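Local coordinates for protein SusD homolog (Bacteroides thetaiotaomicron, PDB 3EHM) that probably binds mucin O-glycans for their uptake by a human gut symbiont, as a SusD-like outer-membrane lipoprotein, at residues A[439-444]-A[453-458]; A[51-56]-A[267-272]. All coordinates share one frame; numbering follows the deposited sequence.

Contact 1 (A[439-444]-A[453-458]); sequences TQKYLA and WTEYRR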
ATOM      1  N   THR A 439     -12.435   2.910   5.180  1.00 11.96           N
ATOM      2  CA  THR A 439     -12.952   1.680   4.590  1.00 12.08           C
ATOM      3  C   THR A 439     -13.126   1.856   3.081  1.00 12.70           C
ATOM      4  O   THR A 439     -12.775   0.974   2.300  1.00 12.14           O
ATOM      5  CB  THR A 439     -14.298   1.287   5.229  1.00 13.71           C
ATOM      6  OG1 THR A 439     -14.094   0.996   6.621  1.00 12.01           O
ATOM      7  CG2 THR A 439     -14.885   0.063   4.544  1.00 13.07           C
ATOM      8  N   GLN A 440     -13.663   3.000   2.670  1.00 12.19           N
ATOM      9  CA  GLN A 440     -13.847   3.271   1.250  1.00 13.22           C
ATOM     10  C   GLN A 440     -12.505   3.518   0.563  1.00 13.62           C
ATOM     11  O   GLN A 440     -12.332   3.175  -0.605  1.00 14.04           O
ATOM     12  CB  GLN A 440     -14.780   4.463   1.052  1.00 13.55           C
ATOM     13  CG  GLN A 440     -16.245   4.125   1.294  1.00 13.91           C
ATOM     14  CD  GLN A 440     -16.732   3.001   0.396  1.00 15.00           C
ATOM     15  OE1 GLN A 440     -16.496   3.015  -0.813  1.00 14.85           O
ATOM     16  NE2 GLN A 440     -17.426   2.025   0.982  1.00 13.75           N
ATOM     17  N   LYS A 441     -11.553   4.109   1.282  1.00 13.22           N
ATOM     18  CA  LYS A 441     -10.235   4.342   0.704  1.00 11.90           C
ATOM     19  C   LYS A 441      -9.575   2.978   0.489  1.00 11.33           C
ATOM     20  O   LYS A 441      -8.911   2.755  -0.516  1.00 10.49           O
ATOM     21  CB  LYS A 441      -9.366   5.204   1.624  1.00 13.16           C
ATOM     22  CG  LYS A 441      -7.990   5.516   1.015  1.00 14.47           C
ATOM     23  CD  LYS A 441      -7.246   6.609   1.770  1.00 16.30           C
ATOM     24  CE  LYS A 441      -6.828   6.160   3.153  1.00 15.32           C
ATOM     25  NZ  LYS A 441      -6.027   7.223   3.821  1.00 18.23           N
ATOM     26  N   TYR A 442      -9.780   2.072   1.445  1.00 11.25           N
ATOM     27  CA  TYR A 442      -9.246   0.707   1.388  1.00 11.09           C
ATOM     28  C   TYR A 442      -9.728   0.038   0.098  1.00 10.50           C
ATOM     29  O   TYR A 442      -8.957  -0.606  -0.617  1.00 11.14           O
ATOM     30  CB  TYR A 442      -9.748  -0.083   2.607  1.00 10.03           C
ATOM     31  CG  TYR A 442      -9.555  -1.596   2.559  1.00 11.10           C
ATOM     32  CD1 TYR A 442      -8.412  -2.200   3.088  1.00 12.38           C
ATOM     33  CD2 TYR A 442     -10.545  -2.422   2.032  1.00 12.02           C
ATOM     34  CE1 TYR A 442      -8.269  -3.597   3.098  1.00 11.74           C
ATOM     35  CE2 TYR A 442     -10.414  -3.808   2.036  1.00 10.93           C
ATOM     36  CZ  TYR A 442      -9.282  -4.389   2.570  1.00 12.31           C
ATOM     37  OH  TYR A 442      -9.174  -5.759   2.580  1.00 12.38           O
ATOM     38  N   LEU A 443     -11.015   0.189  -0.189  1.00 11.36           N
ATOM     39  CA  LEU A 443     -11.603  -0.388  -1.393  1.00 11.23           C
ATOM     40  C   LEU A 443     -11.030   0.242  -2.669  1.00 11.41           C
ATOM     41  O   LEU A 443     -10.752  -0.454  -3.646  1.00 10.85           O
ATOM     42  CB  LEU A 443     -13.127  -0.208  -1.356  1.00 11.07           C
ATOM     43  CG  LEU A 443     -14.030  -1.382  -0.948  1.00 17.46           C
ATOM     44  CD1 LEU A 443     -13.299  -2.382  -0.085  1.00 16.96           C
ATOM     45  CD2 LEU A 443     -15.259  -0.834  -0.249  1.00 13.22           C
ATOM     46  N   ALA A 444     -10.846   1.559  -2.654  1.00 11.22           N
ATOM     47  CA  ALA A 444     -10.323   2.275  -3.816  1.00 11.93           C
ATOM     48  C   ALA A 444      -8.821   2.095  -4.032  1.00 11.98           C
ATOM     49  O   ALA A 444      -8.335   2.230  -5.153  1.00 14.56           O
ATOM     50  CB  ALA A 444     -10.648   3.760  -3.699  1.00 12.62           C
ATOM     51  N   TRP A 453      -2.267  -1.480   4.245  1.00 11.81           N
ATOM     52  CA  TRP A 453      -1.771  -2.086   5.471  1.00 12.52           C
ATOM     53  C   TRP A 453      -1.295  -0.995   6.432  1.00 13.79           C
ATOM     54  O   TRP A 453      -1.519  -1.073   7.637  1.00 16.16           O
ATOM     55  CB  TRP A 453      -0.632  -3.054   5.142  1.00 12.84           C
ATOM     56  CG  TRP A 453      -0.015  -3.702   6.332  1.00 13.26           C
ATOM     57  CD1 TRP A 453      -0.652  -4.107   7.472  1.00 14.95           C
ATOM     58  CD2 TRP A 453       1.355  -4.078   6.482  1.00 15.07           C
ATOM     59  NE1 TRP A 453       0.240  -4.715   8.323  1.00 15.04           N
ATOM     60  CE2 TRP A 453       1.481  -4.713   7.740  1.00 15.04           C
ATOM     61  CE3 TRP A 453       2.492  -3.946   5.674  1.00 15.58           C
ATOM     62  CZ2 TRP A 453       2.697  -5.212   8.210  1.00 15.39           C
ATOM     63  CZ3 TRP A 453       3.707  -4.447   6.144  1.00 15.33           C
ATOM     64  CH2 TRP A 453       3.796  -5.071   7.401  1.00 14.64           C
ATOM     65  N   THR A 454      -0.644   0.027   5.887  1.00 13.47           N
ATOM     66  CA  THR A 454      -0.167   1.147   6.694  1.00 13.25           C
ATOM     67  C   THR A 454      -1.357   1.907   7.283  1.00 12.23           C
ATOM     68  O   THR A 454      -1.370   2.239   8.472  1.00 11.56           O
ATOM     69  CB  THR A 454       0.678   2.121   5.843  1.00 13.19           C
ATOM     70  OG1 THR A 454       1.852   1.447   5.379  1.00 14.67           O
ATOM     71  CG2 THR A 454       1.089   3.338   6.658  1.00 13.45           C
ATOM     72  N   GLU A 455      -2.359   2.177   6.453  1.00 11.84           N
ATOM     73  CA  GLU A 455      -3.528   2.908   6.921  1.00 12.88           C
ATOM     74  C   GLU A 455      -4.323   2.144   7.967  1.00 11.63           C
ATOM     75  O   GLU A 455      -4.894   2.750   8.873  1.00 12.27           O
ATOM     76  CB  GLU A 455      -4.417   3.304   5.740  1.00 13.43           C
ATOM     77  CG  GLU A 455      -3.844   4.473   4.962  1.00 14.70           C
ATOM     78  CD  GLU A 455      -3.755   5.735   5.810  1.00 19.53           C
ATOM     79  OE1 GLU A 455      -4.774   6.449   5.923  1.00 21.81           O
ATOM     80  OE2 GLU A 455      -2.675   6.006   6.378  1.00 18.85           O
ATOM     81  N   TYR A 456      -4.368   0.820   7.853  1.00 11.83           N
ATOM     82  CA  TYR A 456      -5.079   0.018   8.843  1.00 11.79           C
ATOM     83  C   TYR A 456      -4.352   0.112  10.185  1.00 11.24           C
ATOM     84  O   TYR A 456      -4.969   0.332  11.227  1.00 12.14           O
ATOM     85  CB  TYR A 456      -5.143  -1.452   8.427  1.00 12.61           C
ATOM     86  CG  TYR A 456      -5.623  -2.345   9.553  1.00 11.83           C
ATOM     87  CD1 TYR A 456      -6.975  -2.403   9.895  1.00 11.55           C
ATOM     88  CD2 TYR A 456      -4.713  -3.076  10.324  1.00 12.31           C
ATOM     89  CE1 TYR A 456      -7.414  -3.164  10.980  1.00 14.59           C
ATOM     90  CE2 TYR A 456      -5.139  -3.840  11.411  1.00 13.89           C
ATOM     91  CZ  TYR A 456      -6.490  -3.877  11.733  1.00 15.59           C
ATOM     92  OH  TYR A 456      -6.919  -4.622  12.806  1.00 16.64           O
ATOM     93  N   ARG A 457      -3.039  -0.068  10.153  1.00 10.28           N
ATOM     94  CA  ARG A 457      -2.234   0.001  11.369  1.00 11.07           C
ATOM     95  C   ARG A 457      -2.320   1.372  12.034  1.00 11.97           C
ATOM     96  O   ARG A 457      -2.318   1.476  13.262  1.00 12.81           O
ATOM     97  CB  ARG A 457      -0.774  -0.329  11.052  1.00 10.35           C
ATOM     98  CG  ARG A 457      -0.514  -1.802  10.753  1.00 11.26           C
ATOM     99  CD  ARG A 457       0.934  -2.017  10.340  1.00 11.77           C
ATOM    100  NE  ARG A 457       1.192  -1.523   8.991  1.00 11.79           N
ATOM    101  CZ  ARG A 457       2.405  -1.265   8.512  1.00 12.59           C
ATOM    102  NH1 ARG A 457       3.475  -1.446   9.275  1.00 12.11           N
ATOM    103  NH2 ARG A 457       2.552  -0.835   7.266  1.00 12.68           N
ATOM    104  N   ARG A 458      -2.404   2.425  11.227  1.00 13.43           N
ATOM    105  CA  ARG A 458      -2.488   3.779  11.769  1.00 12.98           C
ATOM    106  C   ARG A 458      -3.838   4.086  12.412  1.00 13.45           C
ATOM    107  O   ARG A 458      -3.892   4.636  13.515  1.00 12.54           O
ATOM    108  CB  ARG A 458      -2.222   4.818  10.670  1.00 13.68           C
ATOM    109  CG  ARG A 458      -2.431   6.270  11.122  1.00 12.16           C
ATOM    110  CD  ARG A 458      -2.168   7.268   9.992  1.00 15.42           C
ATOM    111  NE  ARG A 458      -3.208   7.280   8.959  1.00 11.67           N
ATOM    112  CZ  ARG A 458      -4.310   8.022   9.009  1.00 15.62           C
ATOM    113  NH1 ARG A 458      -4.526   8.825  10.044  1.00 12.46           N
ATOM    114  NH2 ARG A 458      -5.193   7.970   8.016  1.00 13.29           N
TER

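Contact 2 (A[51-56]-A[267-272]); sequences DLQNTD and YNETRM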
ATOM      1  N   ASP A  51       9.420 -10.935  -6.099  1.00 11.00           N
ATOM      2  CA  ASP A  51       9.623  -9.746  -5.275  1.00 12.24           C
ATOM      3  C   ASP A  51       8.288  -9.158  -4.810  1.00 11.77           C
ATOM      4  O   ASP A  51       8.135  -8.801  -3.645  1.00 12.38           O
ATOM      5  CB  ASP A  51      10.401  -8.680  -6.049  1.00 14.11           C
ATOM      6  CG  ASP A  51      11.818  -9.110  -6.398  1.00 15.92           C
ATOM      7  OD1 ASP A  51      12.496  -8.348  -7.116  1.00 16.85           O
ATOM      8  OD2 ASP A  51      12.263 -10.191  -5.960  1.00 13.94           O
ATOM      9  N   LEU A  52       7.327  -9.057  -5.725  1.00 13.02           N
ATOM     10  CA  LEU A  52       6.012  -8.503  -5.396  1.00 13.39           C
ATOM     11  C   LEU A  52       5.294  -9.358  -4.356  1.00 12.93           C
ATOM     12  O   LEU A  52       4.496  -8.851  -3.566  1.00 11.47           O
ATOM     13  CB  LEU A  52       5.150  -8.396  -6.653  1.00 13.02           C
ATOM     14  CG  LEU A  52       3.827  -7.654  -6.452  1.00 14.88           C
ATOM     15  CD1 LEU A  52       4.119  -6.190  -6.130  1.00 10.44           C
ATOM     16  CD2 LEU A  52       2.977  -7.764  -7.703  1.00 12.70           C
ATOM     17  N   GLN A  53       5.566 -10.659  -4.363  1.00 13.59           N
ATOM     18  CA  GLN A  53       4.959 -11.555  -3.381  1.00 13.98           C
ATOM     19  C   GLN A  53       5.395 -11.108  -1.993  1.00 14.22           C
ATOM     20  O   GLN A  53       4.587 -11.000  -1.063  1.00 13.29           O
ATOM     21  CB  GLN A  53       5.432 -12.993  -3.596  1.00 14.36           C
ATOM     22  CG  GLN A  53       4.522 -13.842  -4.455  1.00 11.87           C
ATOM     23  CD  GLN A  53       4.871 -15.316  -4.369  1.00 15.55           C
ATOM     24  OE1 GLN A  53       4.026 -16.180  -4.608  1.00 19.06           O
ATOM     25  NE2 GLN A  53       6.122 -15.611  -4.034  1.00 11.43           N
ATOM     26  N   ASN A  54       6.690 -10.842  -1.880  1.00 14.05           N
ATOM     27  CA  ASN A  54       7.324 -10.427  -0.635  1.00 14.60           C
ATOM     28  C   ASN A  54       6.828  -9.078  -0.122  1.00 14.67           C
ATOM     29  O   ASN A  54       6.628  -8.900   1.080  1.00 14.36           O
ATOM     30  CB  ASN A  54       8.845 -10.379  -0.848  1.00 14.66           C
ATOM     31  CG  ASN A  54       9.601  -9.925   0.388  1.00 16.36           C
ATOM     32  OD1 ASN A  54      10.389  -8.975   0.332  1.00 14.44           O
ATOM     33  ND2 ASN A  54       9.380 -10.606   1.505  1.00 16.70           N
ATOM     34  N   THR A  55       6.612  -8.133  -1.030  1.00 14.36           N
ATOM     35  CA  THR A  55       6.171  -6.800  -0.632  1.00 15.48           C
ATOM     36  C   THR A  55       4.661  -6.601  -0.551  1.00 15.96           C
ATOM     37  O   THR A  55       4.169  -5.973   0.386  1.00 15.46           O
ATOM     38  CB  THR A  55       6.715  -5.720  -1.599  1.00 16.07           C
ATOM     39  OG1 THR A  55       6.093  -5.870  -2.882  1.00 13.30           O
ATOM     40  CG2 THR A  55       8.220  -5.854  -1.763  1.00 17.06           C
ATOM     41  N   ASP A  56       3.933  -7.148  -1.521  1.00 15.62           N
ATOM     42  CA  ASP A  56       2.489  -6.948  -1.595  1.00 16.41           C
ATOM     43  C   ASP A  56       1.529  -8.135  -1.504  1.00 15.46           C
ATOM     44  O   ASP A  56       0.560  -8.103  -0.743  1.00 16.36           O
ATOM     45  CB  ASP A  56       2.153  -6.218  -2.907  1.00 17.46           C
ATOM     46  CG  ASP A  56       2.641  -4.777  -2.937  1.00 21.14           C
ATOM     47  OD1 ASP A  56       3.845  -4.515  -2.711  1.00 17.09           O
ATOM     48  OD2 ASP A  56       1.801  -3.897  -3.215  1.00 25.33           O
ATOM     49  N   TYR A 267       2.237 -19.750 -10.039  1.00 16.80           N
ATOM     50  CA  TYR A 267       2.326 -20.501  -8.793  1.00 15.03           C
ATOM     51  C   TYR A 267       0.964 -20.889  -8.218  1.00 15.94           C
ATOM     52  O   TYR A 267       0.877 -21.778  -7.364  1.00 14.18           O
ATOM     53  CB  TYR A 267       3.098 -19.689  -7.745  1.00 14.44           C
ATOM     54  CG  TYR A 267       4.452 -19.179  -8.199  1.00 14.49           C
ATOM     55  CD1 TYR A 267       5.293 -19.962  -8.991  1.00 15.95           C
ATOM     56  CD2 TYR A 267       4.914 -17.925  -7.792  1.00 15.87           C
ATOM     57  CE1 TYR A 267       6.562 -19.506  -9.367  1.00 16.61           C
ATOM     58  CE2 TYR A 267       6.179 -17.464  -8.159  1.00 15.30           C
ATOM     59  CZ  TYR A 267       6.997 -18.259  -8.945  1.00 15.47           C
ATOM     60  OH  TYR A 267       8.256 -17.812  -9.288  1.00 16.30           O
ATOM     61  N   ASN A 268      -0.091 -20.216  -8.678  1.00 15.13           N
ATOM     62  CA  ASN A 268      -1.444 -20.484  -8.202  1.00 15.14           C
ATOM     63  C   ASN A 268      -1.520 -20.277  -6.696  1.00 15.69           C
ATOM     64  O   ASN A 268      -2.146 -21.065  -5.979  1.00 15.47           O
ATOM     65  CB  ASN A 268      -1.849 -21.917  -8.549  1.00 16.30           C
ATOM     66  CG  ASN A 268      -2.076 -22.107 -10.028  1.00 15.61           C
ATOM     67  OD1 ASN A 268      -1.457 -22.964 -10.662  1.00 18.30           O
ATOM     68  ND2 ASN A 268      -2.964 -21.300 -10.591  1.00 10.90           N
ATOM     69  N   GLU A 269      -0.890 -19.206  -6.226  1.00 16.11           N
ATOM     70  CA  GLU A 269      -0.852 -18.909  -4.802  1.00 16.41           C
ATOM     71  C   GLU A 269      -1.643 -17.674  -4.377  1.00 16.47           C
ATOM     72  O   GLU A 269      -2.105 -17.599  -3.245  1.00 19.56           O
ATOM     73  CB  GLU A 269       0.611 -18.788  -4.342  1.00 17.20           C
ATOM     74  CG  GLU A 269       1.423 -20.067  -4.601  1.00 18.43           C
ATOM     75  CD  GLU A 269       2.894 -19.953  -4.225  1.00 20.73           C
ATOM     76  OE1 GLU A 269       3.509 -18.900  -4.499  1.00 19.87           O
ATOM     77  OE2 GLU A 269       3.441 -20.929  -3.670  1.00 20.42           O
ATOM     78  N   THR A 270      -1.815 -16.706  -5.270  1.00 16.60           N
ATOM     79  CA  THR A 270      -2.561 -15.507  -4.905  1.00 14.33           C
ATOM     80  C   THR A 270      -4.003 -15.526  -5.395  1.00 12.87           C
ATOM     81  O   THR A 270      -4.267 -15.649  -6.588  1.00 12.90           O
ATOM     82  CB  THR A 270      -1.857 -14.239  -5.419  1.00 14.72           C
ATOM     83  OG1 THR A 270      -0.600 -14.101  -4.744  1.00 14.45           O
ATOM     84  CG2 THR A 270      -2.708 -13.000  -5.143  1.00 14.07           C
ATOM     85  N   ARG A 271      -4.930 -15.387  -4.451  1.00 11.51           N
ATOM     86  CA  ARG A 271      -6.359 -15.406  -4.744  1.00 12.80           C
ATOM     87  C   ARG A 271      -7.066 -14.256  -4.021  1.00 13.86           C
ATOM     88  O   ARG A 271      -6.435 -13.505  -3.276  1.00 13.62           O
ATOM     89  CB  ARG A 271      -6.939 -16.753  -4.301  1.00 11.57           C
ATOM     90  CG  ARG A 271      -6.332 -17.965  -5.029  1.00 11.38           C
ATOM     91  CD  ARG A 271      -6.814 -18.010  -6.473  1.00 12.53           C
ATOM     92  NE  ARG A 271      -6.327 -19.161  -7.235  1.00 11.92           N
ATOM     93  CZ  ARG A 271      -5.273 -19.136  -8.048  1.00 15.24           C
ATOM     94  NH1 ARG A 271      -4.574 -18.019  -8.207  1.00 11.26           N
ATOM     95  NH2 ARG A 271      -4.936 -20.222  -8.735  1.00 13.18           N
HETATM   96  N   MSE A 272      -8.371 -14.119  -4.248  1.00 13.44           N
HETATM   97  CA  MSE A 272      -9.162 -13.055  -3.620  1.00 13.33           C
HETATM   98  C   MSE A 272      -9.234 -13.226  -2.101  1.00 12.65           C
HETATM   99  O   MSE A 272      -9.531 -14.312  -1.605  1.00 13.00           O
HETATM  100  CB  MSE A 272     -10.582 -13.040  -4.202  1.00 14.21           C
HETATM  101  CG  MSE A 272     -11.482 -11.943  -3.638  1.00 15.30           C
HETATM  102 SE   MSE A 272     -13.289 -12.040  -4.354  1.00 24.25          SE
HETATM  103  CE  MSE A 272     -13.817 -13.734  -3.583  1.00 14.00           C
TER

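Contact 1 (A[439-444]-A[453-458])
Lys441 and Glu455 span two turns of successive helices, 429-445 and 449-459, with Lys441 CA 9.3 Å from Glu455 CA, so that long polar side chains rather than backbones make the meeting. Both residues aim their CB atoms at the opposite helix and their chains cross at about a right angle. Lys441 leaves its helix with CG anti to the backbone N (chi1 -178°) and bends at chi3, which delivers NZ to Glu455 OE1 at 2.6 Å in a hydrogen-bonded salt bridge. The ammonium does not lie in the carboxylate plane but comes down from above it, 42° out. From the opposite face Arg458 NH2 reaches the same Glu455 OE1, also at 2.6 Å, while Arg458 NE bonds Glu455 OE2 at 2.9 Å. This side-on, two-nitrogen grip comes from one turn further along the same helix and fixes the rotation of the carboxylate. Lys441 NZ stands 4.3 Å from Arg458 NH2, the shared, buried carboxylate oxygen drawing both cations in and probably favouring the ionised form of Glu455. Arg214 adds a salt bridge to Glu455 OE2, and Glu353 gives Arg458 a second acid, so the salt-bridge network of Lys441, Glu455 and Arg458 extends further. Around the pair, helix 344-356 covers the Lys441 side through Phe349 and Leu350. Helix 364-378 packs on Gln440 and Ala444, and helix 274-282 on Thr439, Tyr442 and Leu443, which places this charged junction within the helical part of the SusD-like fold.

Contact 2 (A[51-56]-A[267-272])
The amide of Gln53 meets two flat groups, the Tyr267 ring and the Glu269 carboxylate. It approaches the ring obliquely, the two planes 46° apart; the amide is probably turned over in the model, and its end, modelled with Gln53 OE1 here, comes to 3.7 Å from Tyr267 CD2. Against the carboxylate it lies nearly coplanar, although the two chains cross at about a right angle, and the atom modelled as Gln53 OE1 stands 2.8 Å from Glu269 OE1. Two such oxygens would be poor neighbours. The Glu269 chain, extended beyond CG, runs from just ahead of strand 270-272 toward helix 47-57. Tyr267 swings its CG beside the backbone N and anti to the carbonyl carbon (chi1 -52°), which brings the ring to the same helix. Nearby, Thr270 packs on Leu57. The contact therefore joins helix 47-57 to the residues between helix 261-266 and strand 270-272, over 200 positions later in the chain. Turned back, the amide could offer an N-H to the Glu269 carboxylate, while the Tyr267 hydroxyl is hydrogen-bonded to Asn50 of the same helix, so the join probably relies on polar side-chain ends more than on apolar packing.

Both contacts are buried, but contact 1 lies nearer the middle of the chain, its centre about 8 Å from the chain centre, against about 14 Å for contact 2, where Tyr267 is partly exposed. Contact 1 ties consecutive helices by full charges; contact 2 joins distant parts of the sequence through one amide that meets an acid and a ring, its bond to the acid undecided. They share no helix or strand, and their nearest atoms stay about 6 Å apart. Neighbouring elements connect them nonetheless: strand 270-272 of contact 2 pairs with strand 67-69, just before which Ile64 and Tyr66 hydrogen-bond to Tyr442 of contact 1, and it leads into helix 274-282, which packs on the same tyrosine.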